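Local atomic coordinates of sulfatase (Bacteroides fragilis CAG:558, PDB entry 6USS), a protein that probably hydrolyses aryl sulfate esters, as an arylsulfatase of the human gut microbiome with a calcium ion in its active site. Residues L38-D43 / L378-F383; I316-S321 / L388-V393; S94-T99 / M181-N186; P67-L72 / P359-W364. The protein carries 1 engineered substitution. All coordinates share one frame; numbering follows the deposited sequence.

Contact 1. Residues L38-D43 / L378-F383. With CA (calcium ion), chain C.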
loop_
_atom_site.group_PDB
_atom_site.type_symbol
_atom_site.label_atom_id
_atom_site.label_comp_id
_atom_site.label_asym_id
_atom_site.label_seq_id
_atom_site.Cartn_x
_atom_site.Cartn_y
_atom_site.Cartn_z
ATOM N N LEU A 38 13.673 -10.224 6.955
ATOM C CA LEU A 38 13.437 -10.379 8.389
ATOM C C LEU A 38 12.460 -11.532 8.564
ATOM O O LEU A 38 11.276 -11.403 8.226
ATOM C CB LEU A 38 12.870 -9.093 8.990
ATOM C CG LEU A 38 12.466 -9.145 10.459
ATOM C CD1 LEU A 38 13.655 -9.587 11.307
ATOM C CD2 LEU A 38 11.972 -7.768 10.904
ATOM N N PHE A 39 12.956 -12.667 9.058
ATOM C CA PHE A 39 12.153 -13.879 9.245
ATOM C C PHE A 39 11.824 -13.924 10.734
ATOM O O PHE A 39 12.711 -14.135 11.572
ATOM C CB PHE A 39 12.925 -15.103 8.750
ATOM C CG PHE A 39 12.158 -16.411 8.756
ATOM C CD1 PHE A 39 12.055 -17.174 9.909
ATOM C CD2 PHE A 39 11.612 -16.922 7.586
ATOM C CE1 PHE A 39 11.388 -18.407 9.900
ATOM C CE2 PHE A 39 10.941 -18.153 7.570
ATOM C CZ PHE A 39 10.826 -18.890 8.725
ATOM N N MET A 40 10.552 -13.686 11.059
ATOM C CA MET A 40 10.077 -13.533 12.433
ATOM C C MET A 40 9.124 -14.673 12.760
ATOM O O MET A 40 8.073 -14.817 12.118
ATOM C CB MET A 40 9.374 -12.186 12.636
ATOM C CG MET A 40 8.873 -11.954 14.051
ATOM S SD MET A 40 10.161 -11.580 15.275
ATOM C CE MET A 40 10.862 -10.100 14.553
ATOM N N VAL A 41 9.479 -15.465 13.769
ATOM C CA VAL A 41 8.621 -16.536 14.261
ATOM C C VAL A 41 7.860 -16.029 15.474
ATOM O O VAL A 41 8.353 -15.194 16.238
ATOM C CB VAL A 41 9.448 -17.789 14.600
ATOM C CG1 VAL A 41 8.537 -18.946 14.901
ATOM C CG2 VAL A 41 10.386 -18.110 13.448
ATOM N N ASP A 42 6.644 -16.528 15.652
ATOM C CA ASP A 42 5.780 -16.115 16.754
ATOM C C ASP A 42 5.895 -17.073 17.941
ATOM O O ASP A 42 5.804 -18.292 17.772
ATOM C CB ASP A 42 4.327 -16.050 16.291
ATOM C CG ASP A 42 3.470 -15.285 17.245
ATOM O OD1 ASP A 42 4.034 -14.396 17.919
ATOM O OD2 ASP A 42 2.250 -15.559 17.329
ATOM N N ASP A 43 6.071 -16.518 19.143
ATOM C CA ASP A 43 6.048 -17.300 20.383
ATOM C C ASP A 43 7.070 -18.436 20.381
ATOM O O ASP A 43 6.853 -19.473 21.013
ATOM C CB ASP A 43 4.651 -17.880 20.663
ATOM C CG ASP A 43 3.602 -16.809 20.922
ATOM O OD1 ASP A 43 4.005 -15.638 21.093
ATOM O OD2 ASP A 43 2.386 -17.144 20.953
ATOM N N LEU A 378 21.265 -7.167 23.011
ATOM C CA LEU A 378 20.542 -6.176 22.233
ATOM C C LEU A 378 19.050 -6.403 22.444
ATOM O O LEU A 378 18.628 -7.458 22.925
ATOM C CB LEU A 378 20.916 -6.258 20.752
ATOM C CG LEU A 378 20.683 -7.617 20.084
ATOM C CD1 LEU A 378 19.229 -7.812 19.607
ATOM C CD2 LEU A 378 21.648 -7.783 18.924
ATOM N N ILE A 379 18.250 -5.411 22.050
ATOM C CA ILE A 379 16.811 -5.465 22.257
ATOM C C ILE A 379 16.080 -5.092 20.966
ATOM O O ILE A 379 16.595 -4.354 20.129
ATOM C CB ILE A 379 16.393 -4.551 23.424
ATOM C CG1 ILE A 379 14.904 -4.697 23.731
ATOM C CG2 ILE A 379 16.817 -3.097 23.144
ATOM C CD1 ILE A 379 14.615 -4.768 25.211
ATOM N N ILE A 380 14.842 -5.595 20.836
ATOM C CA ILE A 380 14.090 -5.591 19.578
ATOM C C ILE A 380 14.009 -4.199 18.936
ATOM O O ILE A 380 14.152 -4.069 17.717
ATOM C CB ILE A 380 12.691 -6.208 19.808
ATOM C CG1 ILE A 380 11.853 -6.208 18.525
ATOM C CG2 ILE A 380 11.940 -5.492 20.926
ATOM C CD1 ILE A 380 12.374 -7.109 17.460
ATOM N N GLU A 381 13.798 -3.133 19.720
ATOM C CA GLU A 381 13.746 -1.804 19.097
ATOM C C GLU A 381 15.027 -1.451 18.352
ATOM O O GLU A 381 14.998 -0.552 17.504
ATOM C CB GLU A 381 13.455 -0.693 20.118
ATOM C CG GLU A 381 14.460 -0.582 21.240
ATOM C CD GLU A 381 13.891 -1.110 22.558
ATOM O OE1 GLU A 381 14.194 -0.507 23.619
ATOM O OE2 GLU A 381 13.140 -2.126 22.527
ATOM N N ASP A 382 16.145 -2.128 18.653
ATOM C CA ASP A 382 17.392 -1.910 17.918
ATOM C C ASP A 382 17.302 -2.356 16.457
ATOM O O ASP A 382 18.057 -1.849 15.609
ATOM C CB ASP A 382 18.549 -2.656 18.586
ATOM C CG ASP A 382 18.727 -2.296 20.050
ATOM O OD1 ASP A 382 18.231 -1.230 20.481
ATOM O OD2 ASP A 382 19.365 -3.099 20.775
ATOM N N PHE A 383 16.423 -3.321 16.152
ATOM C CA PHE A 383 16.235 -3.780 14.774
ATOM C C PHE A 383 15.915 -2.627 13.824
ATOM O O PHE A 383 16.304 -2.662 12.646
ATOM C CB PHE A 383 15.113 -4.829 14.708
ATOM C CG PHE A 383 15.526 -6.217 15.134
ATOM C CD1 PHE A 383 16.106 -6.446 16.370
ATOM C CD2 PHE A 383 15.286 -7.305 14.306
ATOM C CE1 PHE A 383 16.470 -7.746 16.774
ATOM C CE2 PHE A 383 15.646 -8.605 14.693
ATOM C CZ PHE A 383 16.242 -8.824 15.930
HETATM CA CA CA C . 4.077 -13.598 20.073
#
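Leu38 and Phe383 mark the nearest backbone approach, their CA atoms 9.6 Å apart, and the gap widens to 11.4 Å between the CA atoms of Met40 and Ile380, so side chains alone bridge strand 38-41 and the segment 380-383. With Leu38 CG anti to the backbone N (chi1 175°), Leu38 CD1 is directed to the rim of the Phe383 ring, near its plane, 4.0 Å from Phe383 CE2, and the two side chains cross at about a right angle. A different approach is made by Ile380, whose CD1 sits 3.9 Å above one face of that ring, offset toward the rim. Ile380 CD1 also touches Met40 CE, more loosely, at 4.4 Å. This segment is tied down by Asp382, whose OD2 accepts a straight bond from Ile379 N (179°) from above the carboxylate plane, while its OD1 pairs with Arg421. Just past the strand, Asp42 OD1 and Asp43 OD1 each hold the calcium ion at 2.3 Å; their other oxygens form salt bridges with Lys165 and Lys348. Cys88, an engineered residue, and Asp322 and Asn323 complete the metal site. Acidic ligands at the C-terminal end of a central strand mark the calcium site of a sulfatase, within the alkaline phosphatase superfamily.

Contact 2. Residues I316-S321 / L388-V393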
loop_
_atom_site.group_PDB
_atom_site.type_symbol
_atom_site.label_atom_id
_atom_site.label_comp_id
_atom_site.label_asym_id
_atom_site.label_seq_id
_atom_site.Cartn_x
_atom_site.Cartn_y
_atom_site.Cartn_z
ATOM N N ILE A 316 20.515 -9.984 3.030
ATOM C CA ILE A 316 20.665 -10.155 4.466
ATOM C C ILE A 316 19.462 -10.928 4.996
ATOM O O ILE A 316 18.308 -10.582 4.710
ATOM C CB ILE A 316 20.792 -8.794 5.166
ATOM C CG1 ILE A 316 22.046 -8.060 4.717
ATOM C CG2 ILE A 316 20.826 -8.959 6.662
ATOM C CD1 ILE A 316 22.153 -6.660 5.316
ATOM N N VAL A 317 19.727 -11.971 5.770
ATOM C CA VAL A 317 18.692 -12.773 6.400
ATOM C C VAL A 317 18.811 -12.577 7.903
ATOM O O VAL A 317 19.870 -12.827 8.492
ATOM C CB VAL A 317 18.817 -14.256 6.018
ATOM C CG1 VAL A 317 17.745 -15.082 6.721
ATOM C CG2 VAL A 317 18.755 -14.432 4.509
ATOM N N ILE A 318 17.733 -12.106 8.524
ATOM C CA ILE A 318 17.676 -11.951 9.970
ATOM C C ILE A 318 16.595 -12.875 10.496
ATOM O O ILE A 318 15.418 -12.733 10.143
ATOM C CB ILE A 318 17.405 -10.504 10.402
ATOM C CG1 ILE A 318 18.368 -9.523 9.732
ATOM C CG2 ILE A 318 17.557 -10.407 11.900
ATOM C CD1 ILE A 318 17.974 -8.060 9.901
ATOM N N PHE A 319 16.996 -13.811 11.344
ATOM C CA PHE A 319 16.090 -14.719 12.026
ATOM C C PHE A 319 15.826 -14.186 13.424
ATOM O O PHE A 319 16.770 -13.811 14.136
ATOM C CB PHE A 319 16.684 -16.125 12.106
ATOM C CG PHE A 319 15.733 -17.152 12.621
ATOM C CD1 PHE A 319 15.530 -17.309 13.987
ATOM C CD2 PHE A 319 15.059 -17.982 11.747
ATOM C CE1 PHE A 319 14.660 -18.270 14.466
ATOM C CE2 PHE A 319 14.177 -18.945 12.221
ATOM C CZ PHE A 319 13.979 -19.088 13.583
ATOM N N MET A 320 14.551 -14.174 13.820
ATOM C CA MET A 320 14.191 -13.625 15.116
ATOM C C MET A 320 12.878 -14.250 15.573
ATOM O O MET A 320 12.121 -14.809 14.777
ATOM C CB MET A 320 14.094 -12.100 15.038
ATOM C CG MET A 320 13.780 -11.410 16.351
ATOM S SD MET A 320 14.952 -11.860 17.631
ATOM C CE MET A 320 14.634 -10.562 18.833
ATOM N N SER A 321 12.631 -14.172 16.876
ATOM C CA SER A 321 11.344 -14.524 17.447
ATOM C C SER A 321 10.864 -13.370 18.317
ATOM O O SER A 321 11.662 -12.601 18.855
ATOM C CB SER A 321 11.417 -15.818 18.268
ATOM O OG SER A 321 10.164 -16.074 18.882
ATOM N N LEU A 388 17.631 -0.058 8.830
ATOM C CA LEU A 388 17.828 1.137 8.017
ATOM C C LEU A 388 19.297 1.325 7.645
ATOM O O LEU A 388 19.605 1.768 6.526
ATOM C CB LEU A 388 17.290 2.356 8.765
ATOM C CG LEU A 388 15.774 2.268 8.991
ATOM C CD1 LEU A 388 15.276 3.442 9.802
ATOM C CD2 LEU A 388 15.016 2.143 7.668
ATOM N N GLU A 389 20.211 1.007 8.571
ATOM C CA GLU A 389 21.639 1.118 8.288
ATOM C C GLU A 389 22.090 0.039 7.312
ATOM O O GLU A 389 22.929 0.293 6.439
ATOM C CB GLU A 389 22.440 1.034 9.588
ATOM C CG GLU A 389 23.956 0.985 9.400
ATOM C CD GLU A 389 24.721 1.206 10.711
ATOM O OE1 GLU A 389 24.068 1.426 11.769
ATOM O OE2 GLU A 389 25.977 1.181 10.680
ATOM N N MET A 390 21.546 -1.172 7.445
ATOM C CA MET A 390 21.852 -2.212 6.477
ATOM C C MET A 390 21.427 -1.779 5.090
ATOM O O MET A 390 22.092 -2.097 4.094
ATOM C CB MET A 390 21.150 -3.516 6.856
ATOM C CG MET A 390 21.779 -4.289 7.976
ATOM S SD MET A 390 20.550 -5.437 8.619
ATOM C CE MET A 390 21.506 -6.489 9.686
ATOM N N ALA A 391 20.306 -1.062 5.008
ATOM C CA ALA A 391 19.773 -0.580 3.741
ATOM C C ALA A 391 20.456 0.698 3.265
ATOM O O ALA A 391 20.081 1.239 2.217
ATOM C CB ALA A 391 18.266 -0.366 3.867
ATOM N N GLN A 392 21.463 1.170 4.002
ATOM C CA GLN A 392 22.226 2.357 3.631
ATOM C C GLN A 392 21.322 3.576 3.528
ATOM O O GLN A 392 21.521 4.447 2.680
ATOM C CB GLN A 392 23.000 2.132 2.329
ATOM C CG GLN A 392 23.861 0.891 2.344
ATOM C CD GLN A 392 24.479 0.627 0.989
ATOM O OE1 GLN A 392 24.569 1.527 0.146
ATOM N NE2 GLN A 392 24.888 -0.613 0.756
ATOM N N VAL A 393 20.292 3.608 4.365
ATOM C CA VAL A 393 19.509 4.818 4.569
ATOM C C VAL A 393 20.317 5.715 5.502
ATOM O O VAL A 393 20.100 5.726 6.721
ATOM C CB VAL A 393 18.113 4.490 5.131
ATOM C CG1 VAL A 393 17.226 5.739 5.172
ATOM C CG2 VAL A 393 17.461 3.414 4.274
#
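Met390 lies across Ile316 and meets Ile318 end-on, and these three buried side chains make up the whole contact. The delta methyl of Ile316 enters near the root of the methionine, with CD1 at 3.6 Å from both Met390 CB and Met390 CG. Its other branch touches farther out, CG2 being 4.0 Å from Met390 CE. Ile318 is reached tip to tip: its CD1 is 3.9 Å from Met390 CE and equally far from Met390 SD. The thioether is thus contacted by both isoleucines, and the interaction is purely apolar, with no hydrogen bond across the segments. This length of contact follows from the methionine torsions. Met390 CG is anti to its own carbonyl carbon (chi1 -77°), and the chain beyond is extended (chi2 161°), which carries the methyl away from the helix and over the sheet. Such helix-on-sheet packing belongs to the layered alpha/beta core of the alkaline phosphatase superfamily: strand 315-321 runs between the parallel strand 35-41 and the antiparallel strand 357-363, and Ile36 and Trp364 extend the apolar surroundings. Behind Met390 the helix ends in a Schellman motif. Gln392 takes a positive phi of 60°, Val393 N bonds to Leu388 O at 2.9 Å, and Gln392 N bonds to Glu389 O at 3.0 Å. On another side of the same helix end, Leu388 and Ala391 pack on helix 149-155, through Leu153 among others.

Contact 3. Residues S94-T99 / M181-N186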
loop_
_atom_site.group_PDB
_atom_site.type_symbol
_atom_site.label_atom_id
_atom_site.label_comp_id
_atom_site.label_asym_id
_atom_site.label_seq_id
_atom_site.Cartn_x
_atom_site.Cartn_y
_atom_site.Cartn_z
ATOM N N SER A 94 7.541 -2.178 18.827
ATOM C CA SER A 94 8.888 -1.660 19.004
ATOM C C SER A 94 9.733 -1.869 17.751
ATOM O O SER A 94 10.520 -0.990 17.373
ATOM C CB SER A 94 9.541 -2.322 20.216
ATOM O OG SER A 94 8.950 -1.855 21.429
ATOM N N LEU A 95 9.597 -3.037 17.108
ATOM C CA LEU A 95 10.313 -3.313 15.870
ATOM C C LEU A 95 9.967 -2.291 14.799
ATOM O O LEU A 95 10.853 -1.707 14.160
ATOM C CB LEU A 95 9.967 -4.713 15.369
ATOM C CG LEU A 95 10.287 -4.937 13.886
ATOM C CD1 LEU A 95 11.776 -5.146 13.680
ATOM C CD2 LEU A 95 9.488 -6.095 13.334
ATOM N N ILE A 96 8.665 -2.064 14.600
ATOM C CA ILE A 96 8.183 -1.230 13.507
ATOM C C ILE A 96 8.359 0.267 13.787
ATOM O O ILE A 96 8.388 1.069 12.839
ATOM C CB ILE A 96 6.717 -1.613 13.224
ATOM C CG1 ILE A 96 6.414 -1.488 11.728
ATOM C CG2 ILE A 96 5.762 -0.778 14.059
ATOM C CD1 ILE A 96 7.122 -2.527 10.866
ATOM N N THR A 97 8.515 0.662 15.054
ATOM C CA THR A 97 8.640 2.064 15.409
ATOM C C THR A 97 9.989 2.431 16.002
ATOM O O THR A 97 10.230 3.616 16.237
ATOM C CB THR A 97 7.559 2.478 16.430
ATOM O OG1 THR A 97 7.808 1.828 17.689
ATOM C CG2 THR A 97 6.139 2.151 15.940
ATOM N N GLY A 98 10.858 1.462 16.294
ATOM C CA GLY A 98 12.146 1.792 16.885
ATOM C C GLY A 98 12.072 2.367 18.278
ATOM O O GLY A 98 13.041 2.967 18.749
ATOM N N THR A 99 10.947 2.165 18.949
ATOM C CA THR A 99 10.619 2.745 20.240
ATOM C C THR A 99 10.623 1.632 21.276
ATOM O O THR A 99 10.182 0.514 20.988
ATOM C CB THR A 99 9.240 3.435 20.154
ATOM O OG1 THR A 99 9.377 4.742 19.563
ATOM C CG2 THR A 99 8.596 3.576 21.485
ATOM N N MET A 181 1.148 0.885 6.976
ATOM C CA MET A 181 2.437 0.916 7.649
ATOM C C MET A 181 3.614 0.971 6.684
ATOM O O MET A 181 4.761 0.944 7.130
ATOM C CB MET A 181 2.565 -0.297 8.580
ATOM C CG MET A 181 1.543 -0.279 9.718
ATOM S SD MET A 181 1.717 1.199 10.757
ATOM C CE MET A 181 3.242 0.839 11.651
ATOM N N GLY A 182 3.379 1.057 5.382
ATOM C CA GLY A 182 4.466 1.208 4.437
ATOM C C GLY A 182 4.852 -0.020 3.634
ATOM O O GLY A 182 5.864 0.024 2.939
ATOM N N PHE A 183 4.084 -1.106 3.696
ATOM C CA PHE A 183 4.327 -2.271 2.851
ATOM C C PHE A 183 3.565 -2.139 1.527
ATOM O O PHE A 183 2.365 -1.832 1.510
ATOM C CB PHE A 183 3.923 -3.559 3.580
ATOM C CG PHE A 183 4.844 -3.934 4.719
ATOM C CD1 PHE A 183 6.006 -4.674 4.485
ATOM C CD2 PHE A 183 4.544 -3.549 6.028
ATOM C CE1 PHE A 183 6.865 -5.031 5.537
ATOM C CE2 PHE A 183 5.390 -3.894 7.095
ATOM C CZ PHE A 183 6.560 -4.634 6.847
ATOM N N GLU A 184 4.270 -2.353 0.415
ATOM C CA GLU A 184 3.618 -2.294 -0.887
ATOM C C GLU A 184 2.852 -3.567 -1.211
ATOM O O GLU A 184 1.916 -3.522 -2.020
ATOM C CB GLU A 184 4.655 -2.015 -1.965
ATOM C CG GLU A 184 5.364 -0.677 -1.796
ATOM C CD GLU A 184 6.479 -0.496 -2.805
ATOM O OE1 GLU A 184 7.243 -1.464 -3.025
ATOM O OE2 GLU A 184 6.585 0.603 -3.391
ATOM N N VAL A 185 3.221 -4.684 -0.572
ATOM C CA VAL A 185 2.620 -5.997 -0.783
ATOM C C VAL A 185 2.238 -6.579 0.577
ATOM O O VAL A 185 3.060 -6.592 1.504
ATOM C CB VAL A 185 3.581 -6.949 -1.529
ATOM C CG1 VAL A 185 3.008 -8.370 -1.583
ATOM C CG2 VAL A 185 3.885 -6.414 -2.933
ATOM N N ASN A 186 0.996 -7.061 0.695
ATOM C CA ASN A 186 0.484 -7.653 1.933
ATOM C C ASN A 186 -0.035 -9.057 1.652
ATOM O O ASN A 186 -0.957 -9.227 0.848
ATOM C CB ASN A 186 -0.633 -6.798 2.552
ATOM C CG ASN A 186 -1.249 -7.446 3.799
ATOM O OD1 ASN A 186 -0.679 -8.377 4.371
ATOM N ND2 ASN A 186 -2.402 -6.938 4.233
#
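An off-staggered chi1 in Ile96 and a twice-bent Met181 bring the two side chains together. In Ile96 the chi1 of -146° falls between staggered positions, with CG2 lying between the backbone N and the carbonyl carbon. Met181 bends twice in the same sense, chi2 -60° and chi3 -73°, which turns its methyl toward the helix. Met181 CE then meets both branches of the isoleucine, at 3.8 Å from Ile96 CG2 and 3.9 Å from Ile96 CG1. The remaining methyl, Ile96 CD1, reaches Phe183 obliquely and more loosely, 4.4 Å from CE2, while the phenyl ring also makes an edge-to-face pair with His162. Ile96 belongs to the last turn of helix 88-97, the helix that starts with the sulfatase signature at the engineered Cys88, so the contact lies at the end remote from the metal. Gly98 leaves the helix with positive phi. Across the contact, Gly182 also has a positive phi, with backbone angles that call for glycine; here the chain passes from Met181 to Phe183 and on to strand 185-187 at one side of the central sheet. Glu184, in that passage, hydrogen-bonds through OE2 to His180 of the second subunit and through OE1 to His159.

Contact 4. Residues P67-L72 / P359-W364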
loop_
_atom_site.group_PDB
_atom_site.type_symbol
_atom_site.label_atom_id
_atom_site.label_comp_id
_atom_site.label_asym_id
_atom_site.label_seq_id
_atom_site.Cartn_x
_atom_site.Cartn_y
_atom_site.Cartn_z
ATOM N N PRO A 67 17.096 -27.989 10.869
ATOM C CA PRO A 67 18.365 -28.088 10.130
ATOM C C PRO A 67 18.672 -26.844 9.322
ATOM O O PRO A 67 19.854 -26.555 9.085
ATOM C CB PRO A 67 18.151 -29.305 9.222
ATOM C CG PRO A 67 16.647 -29.299 8.978
ATOM C CD PRO A 67 16.053 -28.865 10.303
ATOM N N ASN A 68 17.641 -26.103 8.880
ATOM C CA ASN A 68 17.892 -24.913 8.066
ATOM C C ASN A 68 18.372 -23.736 8.923
ATOM O O ASN A 68 19.168 -22.913 8.454
ATOM C CB ASN A 68 16.640 -24.535 7.283
ATOM C CG ASN A 68 16.269 -25.563 6.222
ATOM O OD1 ASN A 68 16.978 -25.747 5.232
ATOM N ND2 ASN A 68 15.127 -26.215 6.412
ATOM N N MET A 69 17.891 -23.633 10.174
ATOM C CA MET A 69 18.476 -22.692 11.130
ATOM C C MET A 69 19.959 -22.994 11.368
ATOM O O MET A 69 20.774 -22.074 11.479
ATOM C CB MET A 69 17.707 -22.734 12.463
ATOM C CG MET A 69 16.318 -22.115 12.438
ATOM S SD MET A 69 15.497 -22.157 14.054
ATOM C CE MET A 69 16.576 -21.146 15.079
ATOM N N GLU A 70 20.328 -24.278 11.479
ATOM C CA GLU A 70 21.735 -24.629 11.668
ATOM C C GLU A 70 22.562 -24.228 10.454
ATOM O O GLU A 70 23.652 -23.655 10.588
ATOM C CB GLU A 70 21.871 -26.128 11.922
ATOM C CG GLU A 70 21.279 -26.611 13.209
ATOM C CD GLU A 70 21.323 -28.130 13.333
ATOM O OE1 GLU A 70 22.252 -28.751 12.771
ATOM O OE2 GLU A 70 20.436 -28.703 14.003
ATOM N N ARG A 71 22.056 -24.552 9.262
ATOM C CA ARG A 71 22.635 -24.091 8.003
ATOM C C ARG A 71 22.852 -22.572 8.000
ATOM O O ARG A 71 23.952 -22.089 7.703
ATOM C CB ARG A 71 21.707 -24.528 6.858
ATOM C CG ARG A 71 22.292 -24.473 5.468
ATOM C CD ARG A 71 21.469 -25.304 4.477
ATOM N NE ARG A 71 21.272 -24.600 3.209
ATOM C CZ ARG A 71 20.087 -24.188 2.771
ATOM N NH1 ARG A 71 19.010 -24.430 3.505
ATOM N NH2 ARG A 71 19.970 -23.544 1.607
ATOM N N LEU A 72 21.799 -21.802 8.321
ATOM C CA LEU A 72 21.913 -20.341 8.334
ATOM C C LEU A 72 22.969 -19.873 9.336
ATOM O O LEU A 72 23.749 -18.955 9.049
ATOM C CB LEU A 72 20.548 -19.714 8.637
ATOM C CG LEU A 72 20.400 -18.186 8.546
ATOM C CD1 LEU A 72 20.584 -17.704 7.122
ATOM C CD2 LEU A 72 19.053 -17.712 9.092
ATOM N N PRO A 359 15.791 -16.537 20.039
ATOM C CA PRO A 359 16.818 -17.017 19.100
ATOM C C PRO A 359 16.985 -16.044 17.942
ATOM O O PRO A 359 16.002 -15.643 17.312
ATOM C CB PRO A 359 16.261 -18.358 18.620
ATOM C CG PRO A 359 14.755 -18.194 18.769
ATOM C CD PRO A 359 14.581 -17.377 20.023
ATOM N N MET A 360 18.234 -15.677 17.648
ATOM C CA MET A 360 18.477 -14.660 16.637
ATOM C C MET A 360 19.721 -15.008 15.835
ATOM O O MET A 360 20.754 -15.392 16.393
ATOM C CB MET A 360 18.614 -13.276 17.268
ATOM C CG MET A 360 18.833 -12.151 16.281
ATOM S SD MET A 360 19.140 -10.599 17.149
ATOM C CE MET A 360 19.827 -9.620 15.820
ATOM N N ILE A 361 19.610 -14.874 14.517
ATOM C CA ILE A 361 20.674 -15.237 13.589
ATOM C C ILE A 361 20.740 -14.177 12.500
ATOM O O ILE A 361 19.705 -13.676 12.044
ATOM C CB ILE A 361 20.443 -16.627 12.958
ATOM C CG1 ILE A 361 20.112 -17.679 14.023
ATOM C CG2 ILE A 361 21.652 -17.045 12.165
ATOM C CD1 ILE A 361 19.853 -19.063 13.438
ATOM N N VAL A 362 21.947 -13.832 12.072
ATOM C CA VAL A 362 22.095 -12.913 10.955
ATOM C C VAL A 362 23.104 -13.488 9.976
ATOM O O VAL A 362 24.244 -13.799 10.353
ATOM C CB VAL A 362 22.515 -11.507 11.407
ATOM C CG1 VAL A 362 22.929 -10.676 10.202
ATOM C CG2 VAL A 362 21.385 -10.835 12.183
ATOM N N ARG A 363 22.674 -13.654 8.731
ATOM C CA ARG A 363 23.565 -13.917 7.617
ATOM C C ARG A 363 23.672 -12.625 6.837
ATOM O O ARG A 363 22.676 -11.923 6.651
ATOM C CB ARG A 363 23.050 -15.047 6.719
ATOM C CG ARG A 363 24.032 -15.467 5.611
ATOM C CD ARG A 363 23.565 -16.720 4.858
ATOM N NE ARG A 363 22.474 -16.457 3.920
ATOM C CZ ARG A 363 21.745 -17.402 3.320
ATOM N NH1 ARG A 363 21.988 -18.688 3.551
ATOM N NH2 ARG A 363 20.772 -17.061 2.477
ATOM N N TRP A 364 24.881 -12.293 6.429
ATOM C CA TRP A 364 25.194 -11.076 5.692
ATOM C C TRP A 364 26.499 -11.363 4.957
ATOM O O TRP A 364 27.585 -11.016 5.450
ATOM C CB TRP A 364 25.311 -9.892 6.655
ATOM C CG TRP A 364 25.443 -8.543 6.005
ATOM C CD1 TRP A 364 25.536 -8.275 4.672
ATOM C CD2 TRP A 364 25.495 -7.276 6.673
ATOM N NE1 TRP A 364 25.637 -6.915 4.464
ATOM C CE2 TRP A 364 25.617 -6.281 5.678
ATOM C CE3 TRP A 364 25.440 -6.884 8.014
ATOM C CZ2 TRP A 364 25.698 -4.925 5.984
ATOM C CZ3 TRP A 364 25.508 -5.533 8.316
ATOM C CH2 TRP A 364 25.635 -4.569 7.302
#
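Leu72 places CD1 over one face of the Arg363 guanidinium, 3.6 Å above its plane and displaced toward the rim, with the two side chains crossing at about a right angle. The same methyl also rests on the aliphatic part of the arginine, 3.6 Å from Arg363 CB and 3.9 Å from Arg363 CD. Arg363 leaves the strand extended and then bends at chi3 (75°), which brings its guanidinium back over the leucine methyl. NH1 of that group hydrogen-bonds Gln75 OE1, which fixes a polar end in a mostly apolar setting. The rest of the seam belongs to Ile361: its CG2 lies 4.0 Å from Leu72 CG, while its CD1 is 3.7 Å from the carbonyl oxygen Met69 O and 4.2 Å from Met69 CE. Helix 67-72 thereby packs on strand 359-363, an inner strand of the mixed sheet between strands 77-83 and 315-321 in the sulfatase alpha/beta fold, the axes 9.4 Å apart and crossing at 50°. Helix 283-308 flanks the same face, with Met303 touching both Leu72 and Arg363. It also receives Arg71, whose NH2 forms a salt bridge with Asp304; the positive groups of Arg71 and Arg363 stay 5.6 Å apart between Arg71 NH2 and Arg363 NH1.

In the fold
All four contacts are buried, and all reach the same mixed sheet. Contact 1 is the most central, its centre about 5 Å from that of the chain, and the only one to hold calcium ligands; contacts 2, 3 and 4 lie about 14 to 16 Å out. Contacts 1 and 2 lie on neighbouring strands, 35-41 and 315-321, while contacts 2 and 4 are joined by strands 315-321 and 357-363. Contact 3 touches contact 1 through Leu95, Gly98 and Thr99 but stays clear of contacts 2 and 4. Methionine meets isoleucine in all four; contacts 1 and 3 add a phenylalanine, contact 4 an arginine and the largest surface, 309 Å², and contact 3 borders the second subunit.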